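Local coordinates for protein F420-dependent alcohol dehydrogenase (Methanoculleus thermophilus, PDB 1RHC) that probably oxidises secondary alcohols to ketones with the deazaflavin coenzyme F420 as hydride acceptor, as a member of the bacterial luciferase family, at residues 25-31 with 318-322. Numbering follows the deposited sequence.
Sequences RAEKVGF and IDIFK
Ala26 lies closest to Ile318 and Val29 to Lys322, CA to CA, where the last turns of helix 16-29 run beside residues 318-322, at which helix 314-319 gives way to helix 321-328; the CA atoms of Val29 and Lys322 are 5.7 Å apart. Helix 16-29 ends in a Schellman motif: Gly30 takes a positive phi, and Phe31 N returns to Ala26 O. Val29 is a knob set among Ile318, Asp319, Phe321 and Lys322. Its CG1, anti to the backbone N (chi1 160°), lies 3.7 Å from Ile318 O and also meets CB of Phe321, while CG2 packs on CG2 of Ile318. That same Ile318 methyl reaches Arg25 CG at 3.9 Å and sits over Ala26 CA. These helices belong to the outer layer of the TIM barrel of the luciferase-like family, and the contact joins the helix after the first strand, 4-8, to the C-terminal helices after the last, 304-309, which pair in the barrel sheet. Nearer the barrel strands, Phe31 sends CZ over one face of the Phe321 ring, 3.4 Å from Phe321 CG; the planes are inclined at 37°. Tyr7 of strand 4-8 meets Phe31 edge-to-face, and Leu307 and Ile294 also touch Phe321. On the partly exposed side, the extended Arg25 chain presents its guanidinium side-on to Asp319, one nitrogen to each oxygen. In this salt bridge Arg25 NE donates to Asp319 OD1 at 3.0 Å, almost within the guanidinium plane, and NH2 gives OD2 an equally long bond on its syn lone pair. The two flat groups are turned 38° from each other, and OD1 is met on its syn side but well out of the carboxylate plane. A leucine in place of Arg25 would probably leave the Asp319 carboxylate without this cationic mate and freer to turn.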
ATOM      1  N   ARG A  25      -1.504  21.826  -4.112  1.00 15.83           N
ATOM      2  CA  ARG A  25      -1.606  23.068  -4.897  1.00 17.43           C
ATOM      3  C   ARG A  25      -2.639  22.922  -6.047  1.00 21.37           C
ATOM      4  O   ARG A  25      -3.368  23.868  -6.362  1.00 18.65           O
ATOM      5  CB  ARG A  25      -0.214  23.435  -5.455  1.00 20.39           C
ATOM      6  CG  ARG A  25      -0.124  24.846  -6.123  1.00 27.75           C
ATOM      7  CD  ARG A  25       1.344  25.209  -6.447  1.00 39.60           C
ATOM      8  NE  ARG A  25       1.570  26.607  -6.848  1.00 41.15           N
ATOM      9  CZ  ARG A  25       2.503  27.406  -6.310  1.00 40.18           C
ATOM     10  NH1 ARG A  25       3.300  26.973  -5.350  1.00 37.77           N
ATOM     11  NH2 ARG A  25       2.643  28.648  -6.734  1.00 40.94           N
ATOM     12  N   ALA A  26      -2.688  21.746  -6.673  1.00 17.09           N
ATOM     13  CA  ALA A  26      -3.629  21.484  -7.765  1.00 17.94           C
ATOM     14  C   ALA A  26      -5.046  21.609  -7.254  1.00 16.14           C
ATOM     15  O   ALA A  26      -5.909  22.168  -7.927  1.00 19.99           O
ATOM     16  CB  ALA A  26      -3.419  20.078  -8.328  1.00 16.40           C
ATOM     17  N   GLU A  27      -5.295  21.074  -6.069  1.00 16.37           N
ATOM     18  CA  GLU A  27      -6.642  21.159  -5.494  1.00 14.87           C
ATOM     19  C   GLU A  27      -7.032  22.618  -5.286  1.00 25.16           C
ATOM     20  O   GLU A  27      -8.162  23.035  -5.580  1.00 18.58           O
ATOM     21  CB  GLU A  27      -6.693  20.440  -4.150  1.00 19.42           C
ATOM     22  CG  GLU A  27      -8.038  20.617  -3.473  1.00 20.41           C
ATOM     23  CD  GLU A  27      -8.246  19.661  -2.309  1.00 25.04           C
ATOM     24  OE1 GLU A  27      -9.162  18.825  -2.387  1.00 28.64           O
ATOM     25  OE2 GLU A  27      -7.516  19.762  -1.308  1.00 26.13           O
ATOM     26  N   LYS A  28      -6.089  23.396  -4.770  1.00 17.81           N
ATOM     27  CA  LYS A  28      -6.375  24.807  -4.515  1.00 19.61           C
ATOM     28  C   LYS A  28      -6.667  25.594  -5.785  1.00 19.54           C
ATOM     29  O   LYS A  28      -7.505  26.487  -5.787  1.00 23.37           O
ATOM     30  CB  LYS A  28      -5.200  25.429  -3.754  1.00 22.66           C
ATOM     31  CG  LYS A  28      -5.159  24.937  -2.293  1.00 34.74           C
ATOM     32  CD  LYS A  28      -3.961  25.470  -1.502  1.00 43.74           C
ATOM     33  CE  LYS A  28      -3.996  24.915  -0.073  1.00 47.52           C
ATOM     34  NZ  LYS A  28      -2.813  25.306   0.738  1.00 52.97           N
ATOM     35  N   VAL A  29      -5.968  25.268  -6.862  1.00 17.61           N
ATOM     36  CA  VAL A  29      -6.141  25.941  -8.151  1.00 18.67           C
ATOM     37  C   VAL A  29      -7.457  25.579  -8.814  1.00 24.98           C
ATOM     38  O   VAL A  29      -7.931  26.301  -9.680  1.00 23.92           O
ATOM     39  CB  VAL A  29      -4.955  25.585  -9.056  1.00 22.70           C
ATOM     40  CG1 VAL A  29      -5.287  25.813 -10.506  1.00 34.62           C
ATOM     41  CG2 VAL A  29      -3.757  26.413  -8.625  1.00 26.38           C
ATOM     42  N   GLY A  30      -8.039  24.446  -8.424  1.00 18.31           N
ATOM     43  CA  GLY A  30      -9.331  24.076  -8.984  1.00 19.91           C
ATOM     44  C   GLY A  30      -9.449  22.754  -9.729  1.00 22.26           C
ATOM     45  O   GLY A  30     -10.499  22.471 -10.318  1.00 20.01           O
ATOM     46  N   PHE A  31      -8.398  21.946  -9.747  1.00 18.14           N
ATOM     47  CA  PHE A  31      -8.516  20.653 -10.425  1.00 15.55           C
ATOM     48  C   PHE A  31      -9.543  19.804  -9.699  1.00 19.16           C
ATOM     49  O   PHE A  31      -9.690  19.900  -8.480  1.00 22.45           O
ATOM     50  CB  PHE A  31      -7.180  19.914 -10.478  1.00 17.26           C
ATOM     51  CG  PHE A  31      -6.209  20.474 -11.467  1.00 16.06           C
ATOM     52  CD1 PHE A  31      -5.375  21.537 -11.127  1.00 20.60           C
ATOM     53  CD2 PHE A  31      -6.084  19.897 -12.730  1.00 17.67           C
ATOM     54  CE1 PHE A  31      -4.427  22.010 -12.027  1.00 20.57           C
ATOM     55  CE2 PHE A  31      -5.140  20.354 -13.642  1.00 21.35           C
ATOM     56  CZ  PHE A  31      -4.298  21.425 -13.284  1.00 23.83           C
ATOM     57  N   ILE A 318       1.290  24.511 -12.759  1.00 14.98           N
ATOM     58  CA  ILE A 318       0.050  24.282 -12.018  1.00 15.12           C
ATOM     59  C   ILE A 318      -0.785  25.556 -11.981  1.00 18.85           C
ATOM     60  O   ILE A 318      -1.990  25.545 -12.272  1.00 18.63           O
ATOM     61  CB  ILE A 318       0.316  23.855 -10.525  1.00 16.78           C
ATOM     62  CG1 ILE A 318       1.135  22.560 -10.480  1.00 16.90           C
ATOM     63  CG2 ILE A 318      -1.018  23.691  -9.789  1.00 18.76           C
ATOM     64  CD1 ILE A 318       1.643  22.186  -9.107  1.00 21.43           C
ATOM     65  N   ASP A 319      -0.146  26.669 -11.598  1.00 19.03           N
ATOM     66  CA  ASP A 319      -0.824  27.964 -11.431  1.00 19.41           C
ATOM     67  C   ASP A 319      -1.580  28.478 -12.642  1.00 14.86           C
ATOM     68  O   ASP A 319      -2.632  29.094 -12.507  1.00 18.58           O
ATOM     69  CB  ASP A 319       0.205  29.055 -11.078  1.00 27.35           C
ATOM     70  CG  ASP A 319       0.670  28.953  -9.687  1.00 42.36           C
ATOM     71  OD1 ASP A 319       0.026  28.233  -8.886  1.00 39.85           O
ATOM     72  OD2 ASP A 319       1.677  29.598  -9.395  1.00 25.84           O
ATOM     73  N   ILE A 320      -0.981  28.286 -13.800  1.00 19.07           N
ATOM     74  CA  ILE A 320      -1.581  28.780 -15.040  1.00 17.57           C
ATOM     75  C   ILE A 320      -2.951  28.154 -15.272  1.00 21.28           C
ATOM     76  O   ILE A 320      -3.749  28.694 -16.028  1.00 19.44           O
ATOM     77  CB  ILE A 320      -0.625  28.541 -16.239  1.00 19.68           C
ATOM     78  CG1 ILE A 320      -1.041  29.419 -17.440  1.00 25.18           C
ATOM     79  CG2 ILE A 320      -0.629  27.089 -16.660  1.00 24.03           C
ATOM     80  CD1 ILE A 320      -0.863  30.883 -17.202  1.00 30.98           C
ATOM     81  N   PHE A 321      -3.258  27.040 -14.594  1.00 22.23           N
ATOM     82  CA  PHE A 321      -4.582  26.447 -14.788  1.00 20.68           C
ATOM     83  C   PHE A 321      -5.713  27.238 -14.166  1.00 22.66           C
ATOM     84  O   PHE A 321      -6.878  26.953 -14.426  1.00 23.00           O
ATOM     85  CB  PHE A 321      -4.615  24.955 -14.387  1.00 17.02           C
ATOM     86  CG  PHE A 321      -4.130  24.046 -15.504  1.00 22.01           C
ATOM     87  CD1 PHE A 321      -2.779  23.964 -15.822  1.00 20.36           C
ATOM     88  CD2 PHE A 321      -5.040  23.363 -16.304  1.00 24.51           C
ATOM     89  CE1 PHE A 321      -2.333  23.238 -16.912  1.00 25.43           C
ATOM     90  CE2 PHE A 321      -4.604  22.628 -17.408  1.00 20.67           C
ATOM     91  CZ  PHE A 321      -3.263  22.561 -17.720  1.00 25.67           C
ATOM     92  N   LYS A 322      -5.386  28.256 -13.361  1.00 18.14           N
ATOM     93  CA  LYS A 322      -6.426  29.135 -12.840  1.00 17.09           C
ATOM     94  C   LYS A 322      -7.090  29.811 -14.078  1.00 19.64           C
ATOM     95  O   LYS A 322      -8.267  30.172 -14.053  1.00 23.79           O
ATOM     96  CB  LYS A 322      -5.827  30.224 -11.940  1.00 22.17           C
ATOM     97  CG  LYS A 322      -5.313  29.705 -10.585  1.00 28.62           C
ATOM     98  CD  LYS A 322      -4.707  30.834  -9.734  1.00 27.08           C
ATOM     99  CE  LYS A 322      -5.774  31.789  -9.217  1.00 25.23           C
ATOM    100  NZ  LYS A 322      -6.536  31.246  -8.045  1.00 31.71           N
TER